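Putative (Helicobacter pylori, PDB 4O8S) belongs to the nucleotidyltransferase superfamily (AbiEii toxin family) and probably transfers nucleotidyl groups to a substrate. Local coordinates at residues R14-N19 and K61-N66; D22-L27 and F48-K53; T143-R148 and S184-D189; R148-L153 and Q198-E203. One frame throughout, in Å; residues are numbered along the deposited sequence.

Contact 1. Residues R14-N19 and K61-N66; sequences RAIVKN and KSAIPN
The flat amide of Asn19 meets helix 56-63 with one face, over which lies the methyl group of Ala63, with Ala63 CB 3.9 Å from Asn19 CG. At the amino end of the same amide, Asn19 ND2 reaches Ser62 OG at 3.3 Å. The hydroxyl is on the same side as that methyl, well out of the amide plane, and the N-H points past it at 130°, so this hydrogen bond is weak. Ser62 OG is also tied to the carbonyl oxygen of Arg59, a bond that holds it within its own helical turn. With CG anti to the backbone N (chi1 -171°), Asn19 sends its amide out from helix 4-19 across the end of the other helix.

Between these helices, which are part of the alpha/beta nucleotidyltransferase fold, small alanine side chains let the backbones come close, the CA atoms of Ile16 and Ala63 being 5.3 Å apart. The Ala63 methyl group sits in a shallow groove of helix 4-19, with Asn19 CB at 3.6 Å from Ala63 CB and the backbone of Ile16 alongside. Ile16 itself directs its chain past this methyl and on to Leu46 of strand 46-50. Helical geometry ends with Ala63, whose carbonyl makes the last contact of that helix, Ala15 CB resting 3.4 Å from Ala63 O. The chain beyond brings the Pro65 ring against Ala15, its CG and CD each about 4.1 Å from Ala15 CB. Asn19 O accepts from Arg59, adding a polar tie beside the alanines.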
loop_
_atom_site.group_PDB
_atom_site.type_symbol
_atom_site.label_atom_id
_atom_site.label_comp_id
_atom_site.label_asym_id
_atom_site.label_seq_id
_atom_site.Cartn_x
_atom_site.Cartn_y
_atom_site.Cartn_z
ATOM N N ARG A 14 -0.058 8.078 -11.604
ATOM C CA ARG A 14 0.059 9.422 -11.010
ATOM C C ARG A 14 -0.977 10.410 -11.534
ATOM O O ARG A 14 -1.578 11.148 -10.759
ATOM C CB ARG A 14 1.455 10.011 -11.259
ATOM C CG ARG A 14 2.568 9.392 -10.420
ATOM C CD ARG A 14 3.845 10.252 -10.484
ATOM N NE ARG A 14 4.839 9.773 -9.528
ATOM C CZ ARG A 14 4.894 10.161 -8.254
ATOM N NH1 ARG A 14 4.014 11.042 -7.781
ATOM N NH2 ARG A 14 5.827 9.663 -7.448
ATOM N N ALA A 15 -1.165 10.433 -12.851
ATOM C CA ALA A 15 -2.134 11.339 -13.462
ATOM C C ALA A 15 -3.522 11.066 -12.895
ATOM O O ALA A 15 -4.280 11.990 -12.552
ATOM C CB ALA A 15 -2.141 11.162 -14.960
ATOM N N ILE A 16 -3.853 9.784 -12.783
ATOM C CA ILE A 16 -5.155 9.419 -12.249
ATOM C C ILE A 16 -5.313 9.936 -10.830
ATOM O O ILE A 16 -6.279 10.649 -10.532
ATOM C CB ILE A 16 -5.377 7.882 -12.298
ATOM C CG1 ILE A 16 -5.659 7.455 -13.738
ATOM C CG2 ILE A 16 -6.525 7.474 -11.413
ATOM C CD1 ILE A 16 -5.578 5.944 -13.955
ATOM N N VAL A 17 -4.379 9.588 -9.949
ATOM C CA VAL A 17 -4.510 9.997 -8.544
ATOM C C VAL A 17 -4.540 11.531 -8.401
ATOM O O VAL A 17 -5.348 12.075 -7.645
ATOM C CB VAL A 17 -3.404 9.373 -7.660
ATOM C CG1 VAL A 17 -3.597 9.768 -6.199
ATOM C CG2 VAL A 17 -3.417 7.833 -7.805
ATOM N N LYS A 18 -3.690 12.227 -9.147
ATOM C CA LYS A 18 -3.717 13.690 -9.119
ATOM C C LYS A 18 -5.079 14.231 -9.599
ATOM O O LYS A 18 -5.626 15.171 -9.015
ATOM C CB LYS A 18 -2.550 14.254 -9.934
ATOM C CG LYS A 18 -1.191 14.154 -9.198
ATOM C CD LYS A 18 -0.010 14.284 -10.159
ATOM C CE LYS A 18 1.246 14.858 -9.481
ATOM N NZ LYS A 18 1.779 14.064 -8.320
ATOM N N ASN A 19 -5.653 13.609 -10.626
ATOM C CA ASN A 19 -6.977 14.031 -11.089
ATOM C C ASN A 19 -8.028 13.938 -9.989
ATOM O O ASN A 19 -8.917 14.779 -9.905
ATOM C CB ASN A 19 -7.438 13.226 -12.307
ATOM C CG ASN A 19 -8.715 13.789 -12.930
ATOM O OD1 ASN A 19 -9.827 13.543 -12.444
ATOM N ND2 ASN A 19 -8.556 14.561 -14.000
ATOM N N LYS A 61 -10.844 9.009 -17.758
ATOM C CA LYS A 61 -10.631 9.405 -19.149
ATOM C C LYS A 61 -10.040 10.820 -19.241
ATOM O O LYS A 61 -9.146 11.073 -20.043
ATOM C CB LYS A 61 -11.906 9.236 -19.992
ATOM C CG LYS A 61 -13.035 10.208 -19.681
ATOM C CD LYS A 61 -13.012 11.455 -20.591
ATOM C CE LYS A 61 -14.239 12.350 -20.356
ATOM N NZ LYS A 61 -14.377 12.826 -18.943
ATOM N N SER A 62 -10.497 11.728 -18.385
ATOM C CA SER A 62 -9.981 13.092 -18.420
ATOM C C SER A 62 -8.589 13.188 -17.772
ATOM O O SER A 62 -7.925 14.224 -17.863
ATOM C CB SER A 62 -10.970 14.073 -17.771
ATOM O OG SER A 62 -10.836 14.090 -16.361
ATOM N N ALA A 63 -8.146 12.108 -17.124
ATOM C CA ALA A 63 -6.816 12.092 -16.511
ATOM C C ALA A 63 -5.731 11.594 -17.465
ATOM O O ALA A 63 -4.552 11.903 -17.273
ATOM C CB ALA A 63 -6.818 11.255 -15.241
ATOM N N ILE A 64 -6.121 10.800 -18.464
ATOM C CA ILE A 64 -5.156 10.200 -19.390
ATOM C C ILE A 64 -4.120 11.216 -19.878
ATOM O O ILE A 64 -4.481 12.235 -20.475
ATOM C CB ILE A 64 -5.841 9.570 -20.625
ATOM C CG1 ILE A 64 -6.929 8.583 -20.191
ATOM C CG2 ILE A 64 -4.809 8.862 -21.488
ATOM C CD1 ILE A 64 -6.422 7.457 -19.287
ATOM N N PRO A 65 -2.831 10.950 -19.591
ATOM C CA PRO A 65 -1.723 11.845 -19.941
ATOM C C PRO A 65 -1.199 11.551 -21.338
ATOM O O PRO A 65 -1.444 10.471 -21.882
ATOM C CB PRO A 65 -0.654 11.484 -18.908
ATOM C CG PRO A 65 -0.873 9.984 -18.691
ATOM C CD PRO A 65 -2.374 9.777 -18.817
ATOM N N ASN A 66 -0.478 12.506 -21.911
ATOM C CA ASN A 66 0.068 12.338 -23.247
ATOM C C ASN A 66 1.063 11.183 -23.284
ATOM O O ASN A 66 1.839 11.000 -22.350
ATOM C CB ASN A 66 0.714 13.642 -23.709
ATOM C CG ASN A 66 1.057 13.634 -25.189
ATOM O OD1 ASN A 66 2.219 13.801 -25.568
ATOM N ND2 ASN A 66 0.046 13.439 -26.034
#

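Contact 2. Residues D22-L27 and F48-K53; sequences DTPMVL and FDCHKK
Phe48 has a carbon group over each face of its ring: the methyl of selenomethionine Met25 on one and a methyl of Leu27 on the other. Met25 CE stands 3.7 Å from the Phe48 ring centroid and Leu27 CD1 4.1 Å, both offset toward the rim, as two CH-pi contacts. The bends of the Met25 chain at chi2 (-89°) and chi3 fold its methyl back over the ring, while its selenium is placed obliquely in a Met-aromatic contact. The selenium also packs on Cys50, two residues on from Phe48, with Met25 SE 3.8 Å from Cys50 CB.

Beneath this cluster, strands 26-27 and 46-50 run antiparallel in the mixed sheet, where strand 98-106 pairs with 46-50 and the Leu27 backbone bonds to Arg122 and Ala124. The pairing joins the strands flanking helix 29-36, a strand-helix-strand unit that in relatives of the nucleotidyltransferase superfamily usually frames the nucleotide site. Val26 and Asp49 form its hydrogen-bonded pair, Val26 N giving to Asp49 O and Asp49 N to Val26 O, both at 2.8 Å. Leu27 and Phe48 form the adjoining non-hydrogen-bonded pair.

Farther out, Pro24 lies across His51, with Pro24 CB 3.4 Å from His51 CE1. A water donates to Pro24 O and makes a weak bond of 3.3 Å with His51 ND1, from the edge of the imidazole and in its plane. Thr23 OG1 accepts from Met25 N, an ST turn that leads the chain into the strand. On the face with Val26, the carboxylate of Asp49 makes salt bridges to Lys28 and Arg128.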
loop_
_atom_site.group_PDB
_atom_site.type_symbol
_atom_site.label_atom_id
_atom_site.label_comp_id
_atom_site.label_asym_id
_atom_site.label_seq_id
_atom_site.Cartn_x
_atom_site.Cartn_y
_atom_site.Cartn_z
ATOM N N ASP A 22 -9.477 16.514 -6.048
ATOM C CA ASP A 22 -10.639 17.312 -5.661
ATOM C C ASP A 22 -11.890 16.477 -5.360
ATOM O O ASP A 22 -12.977 17.030 -5.190
ATOM C CB ASP A 22 -10.940 18.380 -6.717
ATOM C CG ASP A 22 -11.189 17.790 -8.093
ATOM O OD1 ASP A 22 -10.848 16.611 -8.313
ATOM O OD2 ASP A 22 -11.712 18.513 -8.968
ATOM N N THR A 23 -11.734 15.153 -5.280
ATOM C CA THR A 23 -12.840 14.257 -4.914
ATOM C C THR A 23 -12.581 13.714 -3.510
ATOM O O THR A 23 -11.541 14.019 -2.919
ATOM C CB THR A 23 -12.935 13.081 -5.885
ATOM O OG1 THR A 23 -11.890 12.149 -5.583
ATOM C CG2 THR A 23 -12.814 13.562 -7.332
ATOM N N PRO A 24 -13.518 12.917 -2.954
ATOM C CA PRO A 24 -13.185 12.389 -1.623
ATOM C C PRO A 24 -12.383 11.079 -1.668
ATOM O O PRO A 24 -12.187 10.468 -0.616
ATOM C CB PRO A 24 -14.565 12.127 -0.990
ATOM C CG PRO A 24 -15.584 12.773 -1.931
ATOM C CD PRO A 24 -14.945 12.713 -3.274
HETATM N N MSE A 25 -11.950 10.657 -2.855
HETATM C CA MSE A 25 -11.148 9.435 -3.018
HETATM C C MSE A 25 -9.821 9.502 -2.244
HETATM O O MSE A 25 -9.092 10.479 -2.356
HETATM C CB MSE A 25 -10.830 9.227 -4.498
HETATM C CG MSE A 25 -12.052 8.999 -5.347
HETATM SE SE MSE A 25 -12.494 7.061 -5.413
HETATM C CE MSE A 25 -11.334 6.508 -6.854
ATOM N N VAL A 26 -9.506 8.450 -1.489
ATOM C CA VAL A 26 -8.258 8.370 -0.734
ATOM C C VAL A 26 -7.482 7.125 -1.158
ATOM O O VAL A 26 -7.980 5.989 -0.984
ATOM C CB VAL A 26 -8.536 8.247 0.774
ATOM C CG1 VAL A 26 -7.203 8.278 1.584
ATOM C CG2 VAL A 26 -9.518 9.338 1.230
ATOM N N LEU A 27 -6.287 7.325 -1.718
ATOM C CA LEU A 27 -5.398 6.214 -2.098
ATOM C C LEU A 27 -4.863 5.537 -0.850
ATOM O O LEU A 27 -4.436 6.210 0.097
ATOM C CB LEU A 27 -4.226 6.726 -2.934
ATOM C CG LEU A 27 -3.260 5.750 -3.626
ATOM C CD1 LEU A 27 -3.945 5.054 -4.808
ATOM C CD2 LEU A 27 -1.988 6.497 -4.090
ATOM N N PHE A 48 -8.434 2.508 -3.453
ATOM C CA PHE A 48 -8.957 3.708 -2.799
ATOM C C PHE A 48 -10.025 3.392 -1.774
ATOM O O PHE A 48 -10.678 2.328 -1.837
ATOM C CB PHE A 48 -9.601 4.638 -3.823
ATOM C CG PHE A 48 -8.668 5.150 -4.875
ATOM C CD1 PHE A 48 -8.482 4.439 -6.051
ATOM C CD2 PHE A 48 -8.022 6.376 -4.718
ATOM C CE1 PHE A 48 -7.630 4.938 -7.069
ATOM C CE2 PHE A 48 -7.179 6.875 -5.710
ATOM C CZ PHE A 48 -6.978 6.151 -6.888
ATOM N N ASP A 49 -10.201 4.310 -0.828
ATOM C CA ASP A 49 -11.425 4.375 -0.021
ATOM C C ASP A 49 -12.142 5.628 -0.480
ATOM O O ASP A 49 -11.495 6.586 -0.906
ATOM C CB ASP A 49 -11.130 4.540 1.470
ATOM C CG ASP A 49 -10.678 3.264 2.126
ATOM O OD1 ASP A 49 -11.080 2.161 1.667
ATOM O OD2 ASP A 49 -9.908 3.367 3.109
ATOM N N CYS A 50 -13.468 5.620 -0.403
ATOM C CA CYS A 50 -14.261 6.795 -0.712
ATOM C C CYS A 50 -15.600 6.667 -0.002
ATOM O O CYS A 50 -16.168 5.577 0.042
ATOM C CB CYS A 50 -14.493 6.886 -2.216
ATOM S SG CYS A 50 -14.914 8.556 -2.793
ATOM N N HIS A 51 -16.120 7.760 0.546
ATOM C CA HIS A 51 -17.381 7.675 1.290
ATOM C C HIS A 51 -18.626 7.772 0.395
ATOM O O HIS A 51 -19.732 7.440 0.834
ATOM C CB HIS A 51 -17.448 8.728 2.396
ATOM C CG HIS A 51 -17.729 10.107 1.892
ATOM N ND1 HIS A 51 -16.734 10.968 1.481
ATOM C CD2 HIS A 51 -18.898 10.771 1.717
ATOM C CE1 HIS A 51 -17.277 12.108 1.085
ATOM N NE2 HIS A 51 -18.588 12.012 1.215
ATOM N N LYS A 52 -18.456 8.227 -0.846
ATOM C CA LYS A 52 -19.577 8.236 -1.790
ATOM C C LYS A 52 -19.140 7.983 -3.232
ATOM O O LYS A 52 -17.944 8.030 -3.559
ATOM C CB LYS A 52 -20.336 9.563 -1.718
ATOM C CG LYS A 52 -19.603 10.718 -2.402
ATOM C CD LYS A 52 -20.241 12.060 -2.047
ATOM C CE LYS A 52 -19.380 13.221 -2.538
ATOM N NZ LYS A 52 -19.791 14.539 -1.956
ATOM N N LYS A 53 -20.123 7.727 -4.090
ATOM C CA LYS A 53 -19.880 7.505 -5.514
ATOM C C LYS A 53 -19.403 8.766 -6.228
ATOM O O LYS A 53 -19.763 9.879 -5.839
ATOM C CB LYS A 53 -21.159 7.001 -6.193
ATOM C CG LYS A 53 -21.113 5.533 -6.602
ATOM C CD LYS A 53 -21.091 4.617 -5.386
ATOM C CE LYS A 53 -20.945 3.152 -5.802
ATOM N NZ LYS A 53 -22.075 2.672 -6.645
HETATM O O HOH W 1 -13.708 9.599 1.392
#

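Contact 3. Residues T143-R148 and S184-D189; sequences TRTKAR and SDYLVD
Asp189 holds CG anti to its backbone N (chi1 -164°), and this extends its carboxylate from helix 179-192 to the beginning of helix 147-159, where it meets Ala147. Tyr186, one turn earlier, instead has CG anti to the carbonyl carbon (chi1 -70°), which swings its ring beside Lys146 and Ala147. A side-chain carboxylate from one helix thus accepts from the backbone N-H at the start of another, a tertiary tie within the all-helical C-terminal part of the chain. Ala147 N gives to Asp189 OD2 at 2.8 Å in a nearly straight bond, 168° at the hydrogen. Asp189 OD2 accepts with its anti lone pair, the one turned away from OD1. The partial positive charge of the helix start would probably strengthen this grip.

Lys146 lies across the same carboxylate: Lys146 CD is 3.6 Å from Asp189 OD2, and its amine makes a long salt bridge to OD1. The helix bearing Asp189 is kinked just here, the N atoms of residues 188 and 189 lacking bonds to the preceding turn.

Tyr186 packs beside the same backbone, Tyr186 CD1 lying 3.4 Å from Ala147 CA, while Thr145 places its methyl, CG2, near Asp185 O. Helix 126-139 approaches the ring too, through Cys137. At the phenol end a water joins the two segments in the ring plane, accepting from Lys146 N at 2.8 Å and lying 2.9 Å from Tyr186 OH.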
loop_
_atom_site.group_PDB
_atom_site.type_symbol
_atom_site.label_atom_id
_atom_site.label_comp_id
_atom_site.label_asym_id
_atom_site.label_seq_id
_atom_site.Cartn_x
_atom_site.Cartn_y
_atom_site.Cartn_z
ATOM N N THR A 143 -7.000 -13.547 6.287
ATOM C CA THR A 143 -5.606 -13.226 6.009
ATOM C C THR A 143 -5.189 -13.762 4.647
ATOM O O THR A 143 -5.980 -14.393 3.945
ATOM C CB THR A 143 -4.639 -13.778 7.076
ATOM O OG1 THR A 143 -4.518 -15.201 6.935
ATOM C CG2 THR A 143 -5.113 -13.421 8.479
ATOM N N ARG A 144 -3.941 -13.490 4.279
ATOM C CA ARG A 144 -3.365 -13.976 3.034
ATOM C C ARG A 144 -1.883 -14.255 3.252
ATOM O O ARG A 144 -1.347 -14.018 4.343
ATOM C CB ARG A 144 -3.542 -12.950 1.919
ATOM C CG ARG A 144 -2.961 -11.587 2.262
ATOM C CD ARG A 144 -2.831 -10.708 1.025
ATOM N NE ARG A 144 -2.187 -9.433 1.342
ATOM C CZ ARG A 144 -2.675 -8.241 1.007
ATOM N NH1 ARG A 144 -3.819 -8.153 0.332
ATOM N NH2 ARG A 144 -2.017 -7.135 1.342
ATOM N N THR A 145 -1.230 -14.756 2.209
ATOM C CA THR A 145 0.173 -15.127 2.292
ATOM C C THR A 145 0.895 -14.559 1.079
ATOM O O THR A 145 1.055 -15.230 0.053
ATOM C CB THR A 145 0.338 -16.657 2.368
ATOM O OG1 THR A 145 -0.335 -17.150 3.540
ATOM C CG2 THR A 145 1.819 -17.038 2.434
ATOM N N LYS A 146 1.306 -13.297 1.196
ATOM C CA LYS A 146 1.962 -12.595 0.096
ATOM C C LYS A 146 3.194 -11.886 0.640
ATOM O O LYS A 146 3.107 -11.102 1.595
ATOM C CB LYS A 146 1.001 -11.598 -0.559
ATOM C CG LYS A 146 -0.120 -12.251 -1.390
ATOM C CD LYS A 146 0.446 -13.065 -2.564
ATOM C CE LYS A 146 -0.661 -13.673 -3.418
ATOM N NZ LYS A 146 -0.082 -14.362 -4.614
ATOM N N ALA A 147 4.338 -12.170 0.034
ATOM C CA ALA A 147 5.604 -11.695 0.565
ATOM C C ALA A 147 5.685 -10.161 0.620
ATOM O O ALA A 147 6.439 -9.597 1.428
ATOM C CB ALA A 147 6.741 -12.265 -0.239
ATOM N N ARG A 148 4.916 -9.497 -0.241
ATOM C CA ARG A 148 4.849 -8.036 -0.239
ATOM C C ARG A 148 4.462 -7.491 1.118
ATOM O O ARG A 148 4.907 -6.404 1.493
ATOM C CB ARG A 148 3.847 -7.548 -1.280
ATOM C CG ARG A 148 4.338 -7.722 -2.695
ATOM C CD ARG A 148 3.201 -7.630 -3.717
ATOM N NE ARG A 148 3.651 -8.142 -5.010
ATOM C CZ ARG A 148 2.986 -8.005 -6.160
ATOM N NH1 ARG A 148 1.825 -7.349 -6.206
ATOM N NH2 ARG A 148 3.494 -8.524 -7.269
ATOM N N SER A 184 9.764 -19.770 5.881
ATOM C CA SER A 184 8.981 -20.911 5.413
ATOM C C SER A 184 7.695 -20.465 4.724
ATOM O O SER A 184 7.364 -20.940 3.631
ATOM C CB SER A 184 8.659 -21.854 6.579
ATOM O OG SER A 184 7.482 -22.597 6.306
ATOM N N ASP A 185 6.975 -19.536 5.347
ATOM C CA ASP A 185 5.722 -19.060 4.762
ATOM C C ASP A 185 5.882 -18.322 3.426
ATOM O O ASP A 185 5.023 -18.432 2.549
ATOM C CB ASP A 185 4.966 -18.179 5.750
ATOM C CG ASP A 185 4.447 -18.955 6.938
ATOM O OD1 ASP A 185 4.519 -20.204 6.905
ATOM O OD2 ASP A 185 3.962 -18.316 7.900
ATOM N N TYR A 186 6.979 -17.588 3.254
ATOM C CA TYR A 186 7.063 -16.659 2.118
ATOM C C TYR A 186 8.044 -17.011 1.020
ATOM O O TYR A 186 8.003 -16.401 -0.050
ATOM C CB TYR A 186 7.383 -15.243 2.618
ATOM C CG TYR A 186 6.257 -14.587 3.377
ATOM C CD1 TYR A 186 5.054 -14.277 2.747
ATOM C CD2 TYR A 186 6.405 -14.243 4.713
ATOM C CE1 TYR A 186 4.019 -13.652 3.440
ATOM C CE2 TYR A 186 5.372 -13.619 5.414
ATOM C CZ TYR A 186 4.186 -13.331 4.766
ATOM O OH TYR A 186 3.161 -12.714 5.455
ATOM N N LEU A 187 8.937 -17.969 1.269
ATOM C CA LEU A 187 10.026 -18.230 0.319
ATOM C C LEU A 187 9.571 -18.521 -1.109
ATOM O O LEU A 187 10.155 -17.998 -2.072
ATOM C CB LEU A 187 10.974 -19.328 0.822
ATOM C CG LEU A 187 12.255 -19.402 -0.022
ATOM C CD1 LEU A 187 12.894 -18.037 -0.120
ATOM C CD2 LEU A 187 13.256 -20.397 0.542
ATOM N N VAL A 188 8.524 -19.331 -1.251
ATOM C CA VAL A 188 8.004 -19.642 -2.586
ATOM C C VAL A 188 7.461 -18.385 -3.266
ATOM O O VAL A 188 7.785 -18.103 -4.429
ATOM C CB VAL A 188 6.894 -20.724 -2.546
ATOM C CG1 VAL A 188 6.161 -20.801 -3.898
ATOM C CG2 VAL A 188 7.488 -22.084 -2.160
ATOM N N ASP A 189 6.642 -17.633 -2.537
ATOM C CA ASP A 189 6.037 -16.438 -3.096
ATOM C C ASP A 189 7.107 -15.418 -3.497
ATOM O O ASP A 189 7.032 -14.851 -4.584
ATOM C CB ASP A 189 5.037 -15.822 -2.120
ATOM C CG ASP A 189 4.113 -14.818 -2.794
ATOM O OD1 ASP A 189 3.555 -15.162 -3.873
ATOM O OD2 ASP A 189 3.959 -13.688 -2.259
HETATM O O HOH W 2 1.006 -11.957 3.683
#

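Contact 4. Residues R148-L153 and Q198-E203; sequences RDLFDL and QIMDLE
Selenomethionine Met200 points its CB toward helix 147-159 and reaches Leu150 and Phe151 with an extended chain. Beyond CB, the CG atom comes to the edge of the Phe151 ring, near its plane, with Met200 CG 4.1 Å from Phe151 CD2. The selenium follows along the same rim, Met200 SE lying 4.2 Å from Phe151 CD2, the two side chains running antiparallel alongside one another. At the tip, the methyl CE arrives at the helix backbone, 3.6 Å from Phe151 N. There it sits between the roots of two side chains, with Met200 CE 3.9 Å from Phe151 CB and the same distance from Leu150 CG. All three chain torsions near 180°, from chi1 (-172°) onward, are what carry the methyl so far.

Two further pairs flank this wedge. Ile199 CD1 meets the far end of the phenyl ring, 4.0 Å from Phe151 CE2, the isoleucine chain lying nearly perpendicular to the phenylalanine. Leu150 CD2 and Leu202 CD1 are tightly packed at 3.4 Å, closer than carbons usually come.

The apolar seam thus fills the angle between helix 147-159 and the lead-in to the long helix 202-231, whose N-cap is Asp201. Helix 179-192 borders it through Tyr186, Leu187 and Val190. Asp149 and Asp152 of helix 147-159 salt-bridge to Lys133 of helix 126-139.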
loop_
_atom_site.group_PDB
_atom_site.type_symbol
_atom_site.label_atom_id
_atom_site.label_comp_id
_atom_site.label_asym_id
_atom_site.label_seq_id
_atom_site.Cartn_x
_atom_site.Cartn_y
_atom_site.Cartn_z
ATOM N N ARG A 148 4.916 -9.497 -0.241
ATOM C CA ARG A 148 4.849 -8.036 -0.239
ATOM C C ARG A 148 4.462 -7.491 1.118
ATOM O O ARG A 148 4.907 -6.404 1.493
ATOM C CB ARG A 148 3.847 -7.548 -1.280
ATOM C CG ARG A 148 4.338 -7.722 -2.695
ATOM C CD ARG A 148 3.201 -7.630 -3.717
ATOM N NE ARG A 148 3.651 -8.142 -5.010
ATOM C CZ ARG A 148 2.986 -8.005 -6.160
ATOM N NH1 ARG A 148 1.825 -7.349 -6.206
ATOM N NH2 ARG A 148 3.494 -8.524 -7.269
ATOM N N ASP A 149 3.631 -8.228 1.853
ATOM C CA ASP A 149 3.221 -7.777 3.173
ATOM C C ASP A 149 4.438 -7.690 4.099
ATOM O O ASP A 149 4.565 -6.763 4.912
ATOM C CB ASP A 149 2.171 -8.721 3.757
ATOM C CG ASP A 149 0.860 -8.688 2.978
ATOM O OD1 ASP A 149 0.622 -7.684 2.267
ATOM O OD2 ASP A 149 0.076 -9.666 3.076
ATOM N N LEU A 150 5.333 -8.663 3.971
ATOM C CA LEU A 150 6.545 -8.681 4.782
ATOM C C LEU A 150 7.488 -7.554 4.376
ATOM O O LEU A 150 7.992 -6.820 5.233
ATOM C CB LEU A 150 7.256 -10.028 4.644
ATOM C CG LEU A 150 8.548 -10.146 5.452
ATOM C CD1 LEU A 150 8.302 -9.860 6.930
ATOM C CD2 LEU A 150 9.147 -11.526 5.279
ATOM N N PHE A 151 7.718 -7.415 3.073
ATOM C CA PHE A 151 8.572 -6.353 2.557
ATOM C C PHE A 151 8.083 -4.998 3.060
ATOM O O PHE A 151 8.859 -4.166 3.558
ATOM C CB PHE A 151 8.505 -6.344 1.033
ATOM C CG PHE A 151 9.442 -5.351 0.387
ATOM C CD1 PHE A 151 9.096 -4.003 0.279
ATOM C CD2 PHE A 151 10.674 -5.770 -0.119
ATOM C CE1 PHE A 151 9.968 -3.079 -0.317
ATOM C CE2 PHE A 151 11.562 -4.857 -0.709
ATOM C CZ PHE A 151 11.205 -3.509 -0.813
ATOM N N ASP A 152 6.787 -4.768 2.896
ATOM C CA ASP A 152 6.216 -3.474 3.233
ATOM C C ASP A 152 6.245 -3.195 4.723
ATOM O O ASP A 152 6.574 -2.069 5.134
ATOM C CB ASP A 152 4.794 -3.349 2.691
ATOM C CG ASP A 152 4.736 -3.525 1.189
ATOM O OD1 ASP A 152 5.785 -3.367 0.536
ATOM O OD2 ASP A 152 3.640 -3.819 0.660
ATOM N N LEU A 153 5.909 -4.200 5.534
ATOM C CA LEU A 153 5.926 -4.018 6.988
ATOM C C LEU A 153 7.345 -3.764 7.498
ATOM O O LEU A 153 7.545 -2.979 8.424
ATOM C CB LEU A 153 5.302 -5.211 7.717
ATOM C CG LEU A 153 3.764 -5.188 7.757
ATOM C CD1 LEU A 153 3.234 -6.451 8.433
ATOM C CD2 LEU A 153 3.285 -3.944 8.492
ATOM N N GLN A 198 14.237 -9.990 -7.316
ATOM C CA GLN A 198 15.565 -9.448 -7.605
ATOM C C GLN A 198 16.074 -8.473 -6.537
ATOM O O GLN A 198 17.230 -8.055 -6.585
ATOM C CB GLN A 198 15.586 -8.764 -8.975
ATOM C CG GLN A 198 15.296 -9.695 -10.148
ATOM C CD GLN A 198 16.191 -10.926 -10.142
ATOM O OE1 GLN A 198 15.744 -12.038 -9.832
ATOM N NE2 GLN A 198 17.471 -10.732 -10.480
ATOM N N ILE A 199 15.231 -8.107 -5.570
ATOM C CA ILE A 199 15.635 -7.086 -4.598
ATOM C C ILE A 199 15.550 -7.490 -3.120
ATOM O O ILE A 199 16.109 -6.824 -2.247
ATOM C CB ILE A 199 14.835 -5.774 -4.791
ATOM C CG1 ILE A 199 13.333 -6.032 -4.624
ATOM C CG2 ILE A 199 15.130 -5.168 -6.148
ATOM C CD1 ILE A 199 12.491 -4.757 -4.562
HETATM N N MSE A 200 14.854 -8.578 -2.834
HETATM C CA MSE A 200 14.576 -8.902 -1.456
HETATM C C MSE A 200 15.418 -10.076 -0.954
HETATM O O MSE A 200 15.500 -11.121 -1.614
HETATM C CB MSE A 200 13.087 -9.178 -1.285
HETATM C CG MSE A 200 12.677 -9.341 0.155
HETATM SE SE MSE A 200 10.790 -9.927 0.222
HETATM C CE MSE A 200 10.467 -9.552 2.098
ATOM N N ASP A 201 16.074 -9.878 0.187
ATOM C CA ASP A 201 16.739 -10.963 0.901
ATOM C C ASP A 201 15.748 -11.353 1.987
ATOM O O ASP A 201 15.655 -10.676 3.026
ATOM C CB ASP A 201 18.064 -10.481 1.511
ATOM C CG ASP A 201 18.826 -11.588 2.247
ATOM O OD1 ASP A 201 18.197 -12.454 2.908
ATOM O OD2 ASP A 201 20.077 -11.576 2.174
ATOM N N LEU A 202 14.998 -12.427 1.735
ATOM C CA LEU A 202 13.911 -12.832 2.617
ATOM C C LEU A 202 14.390 -13.139 4.036
ATOM O O LEU A 202 13.777 -12.686 5.018
ATOM C CB LEU A 202 13.153 -14.029 2.035
ATOM C CG LEU A 202 12.105 -14.623 2.984
ATOM C CD1 LEU A 202 11.135 -13.561 3.441
ATOM C CD2 LEU A 202 11.344 -15.761 2.325
ATOM N N GLU A 203 15.475 -13.903 4.147
ATOM C CA GLU A 203 16.031 -14.244 5.454
ATOM C C GLU A 203 16.433 -13.000 6.253
ATOM O O GLU A 203 16.055 -12.853 7.412
ATOM C CB GLU A 203 17.238 -15.187 5.305
ATOM C CG GLU A 203 16.926 -16.681 5.480
ATOM C CD GLU A 203 16.788 -17.104 6.953
ATOM O OE1 GLU A 203 16.768 -16.210 7.837
ATOM O OE2 GLU A 203 16.695 -18.330 7.224
#

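How the contacts relate
From the N terminus, helix 4-19 enters contact 1, whose loop closes only at 61-66; contact 2, closing 22-27 on 48-53, is nested inside it. The two meet where Val17 packs on Phe48 and Leu27, joining helix 4-19 to the sheet of the nucleotidyltransferase core; contact 1 adds helix 56-63. Contacts 3 and 4 open after contact 1 has closed, on the opposite side of the chain's centre, with contact 3 centred about 33 Å from the centre of contact 1. They cross, contact 3 closing 143-148 on 184-189 and contact 4 closing 148-153 on 198-203, and share Arg148. Arg144 salt-bridges Asp149, and Leu202 packs against Tyr186, tying helices 147-159, 179-192 and 202-231 together.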